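Local coordinates for purine catabolism protein pucG (Bacillus subtilis, PDB 3ISL), which catalyses the pyridoxal-phosphate-dependent transfer of an amino group from (S)-ureidoglycine to glyoxylate, giving oxalurate and glycine in purine catabolism, at residues A[174-177]-A[181-184]. Numbering follows the deposited sequence.
With PLP (pyridoxal-5'-phosphate), chain C.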
loop_
_atom_site.group_PDB
_atom_site.type_symbol
_atom_site.label_atom_id
_atom_site.label_comp_id
_atom_site.label_asym_id
_atom_site.label_seq_id
_atom_site.Cartn_x
_atom_site.Cartn_y
_atom_site.Cartn_z
ATOM N N VAL A 174 5.057 12.955 8.798
ATOM C CA VAL A 174 3.920 12.532 7.990
ATOM C C VAL A 174 2.881 13.681 7.860
ATOM O O VAL A 174 2.300 13.882 6.811
ATOM C CB VAL A 174 3.281 11.235 8.579
ATOM C CG1 VAL A 174 1.827 11.131 8.205
ATOM C CG2 VAL A 174 4.081 9.950 8.190
ATOM N N ALA A 175 2.640 14.393 8.960
ATOM C CA ALA A 175 1.644 15.432 8.991
ATOM C C ALA A 175 2.173 16.767 8.544
ATOM O O ALA A 175 1.388 17.686 8.406
ATOM C CB ALA A 175 1.110 15.609 10.420
ATOM N N THR A 176 3.482 16.937 8.511
ATOM C CA THR A 176 4.068 18.265 8.216
ATOM C C THR A 176 4.600 18.342 6.773
ATOM O O THR A 176 4.614 19.407 6.185
ATOM C CB THR A 176 5.200 18.656 9.183
ATOM O OG1 THR A 176 6.135 17.597 9.167
ATOM C CG2 THR A 176 4.643 18.778 10.600
ATOM N N ILE A 177 5.005 17.214 6.186
ATOM C CA ILE A 177 5.676 17.351 4.893
ATOM C C ILE A 177 4.726 17.999 3.858
ATOM O O ILE A 177 3.530 17.593 3.732
ATOM C CB ILE A 177 6.152 15.949 4.366
ATOM C CG1 ILE A 177 7.234 16.076 3.231
ATOM C CG2 ILE A 177 4.903 14.997 3.955
ATOM C CD1 ILE A 177 8.482 16.994 3.578
ATOM N N GLU A 181 7.534 23.712 7.143
ATOM C CA GLU A 181 8.927 23.553 6.768
ATOM C C GLU A 181 9.407 22.210 7.236
ATOM O O GLU A 181 9.242 21.894 8.387
ATOM C CB GLU A 181 9.772 24.599 7.489
ATOM C CG GLU A 181 10.263 25.645 6.608
ATOM C CD GLU A 181 11.207 26.528 7.372
ATOM O OE1 GLU A 181 11.683 26.107 8.475
ATOM O OE2 GLU A 181 11.425 27.661 6.892
ATOM N N VAL A 182 9.999 21.431 6.349
ATOM C CA VAL A 182 10.862 20.337 6.801
ATOM C C VAL A 182 12.218 20.396 6.123
ATOM O O VAL A 182 12.299 20.467 4.927
ATOM C CB VAL A 182 10.180 18.921 7.004
ATOM C CG1 VAL A 182 8.722 18.861 6.736
ATOM C CG2 VAL A 182 11.034 17.657 6.689
ATOM N N LYS A 183 13.289 20.439 6.897
ATOM C CA LYS A 183 14.546 20.683 6.234
ATOM C C LYS A 183 15.462 19.555 6.654
ATOM O O LYS A 183 16.119 19.648 7.683
ATOM C CB LYS A 183 15.079 22.107 6.611
ATOM C CG LYS A 183 14.108 23.275 6.334
ATOM C CD LYS A 183 14.724 24.599 6.987
ATOM C CE LYS A 183 14.586 25.856 6.090
ATOM N NZ LYS A 183 15.279 27.139 6.783
ATOM N N VAL A 184 15.475 18.456 5.904
ATOM C CA VAL A 184 16.247 17.362 6.389
ATOM C C VAL A 184 17.756 17.554 6.436
ATOM O O VAL A 184 18.371 17.100 7.415
ATOM C CB VAL A 184 15.812 15.882 5.959
ATOM C CG1 VAL A 184 14.276 15.664 5.720
ATOM C CG2 VAL A 184 16.798 15.182 5.025
HETATM N N1 PLP C . 2.162 9.696 11.874
HETATM C C2 PLP C . 1.528 11.005 12.103
HETATM C C2A PLP C . 2.148 12.105 12.729
HETATM C C3 PLP C . 0.208 11.264 11.712
HETATM O O3 PLP C . -0.380 12.486 11.918
HETATM C C4 PLP C . -0.566 10.323 11.071
HETATM C C4A PLP C . -2.039 10.688 10.638
HETATM C C5 PLP C . -0.005 9.076 10.822
HETATM C C6 PLP C . 1.327 8.730 11.216
HETATM C C5A PLP C . -0.900 8.071 10.177
HETATM O O4P PLP C . -0.323 7.569 9.064
HETATM P P PLP C . -1.281 6.561 8.312
HETATM O O1P PLP C . -2.695 6.570 8.880
HETATM O O2P PLP C . -0.404 5.157 8.465
HETATM O O3P PLP C . -1.265 6.930 6.673
#
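Thr176 and Ile177 meet Val182 across a short turn of the loop that joins strand 168-172 to strand 191-193 in the large class-V aminotransferase domain. Segment 174-177 starts at the cofactor. Val174 lies against the pyridine ring of pyridoxal-5'-phosphate, its CG1 3.8 Å from PLP C5 and its CB 3.8 Å from PLP N1, while its backbone N is hydrogen-bonded to OD1 of Asp172, another residue of the cofactor pocket. Ala175 follows along the same ligand, with its CB 3.8 Å from the phenolic oxygen O3 of PLP.

At Thr176 the chain turns its side chain to Val182. The hydroxyl sits between the backbone N and the carbonyl carbon (chi1 54°), and OG1 comes to 3.8 Å from Val182 CG1; the two side chains run nearly perpendicular. This is a van der Waals approach, since the strongest polar partner of OG1 is ND1 of His144, to which it is hydrogen-bonded; a weak bond to the carbonyl of Ala173 adds to this. Ile177 begins by pointing away from Val182, but CG1 extends anti to the backbone N (chi1 -163°) and a bend at chi2 (52°) turns the chain end back. Ile177 CD1 thereby comes to 3.7 Å from Val182 CG1. Ile177 CD1 also lies 4.1 Å from Val182 CG2, so it touches both branches of the valine. Phe57 packs on Ile177 as well.

All three touching residues are buried, and their contact is dispersive. The loop thus presents Val174 and Ala175 to the cofactor, and the Ile177 methyl and the Thr176 hydroxyl oxygen to Val182, with the threonine hydroxyl hydrogen-bonded to His144 rather than to segment 181-184.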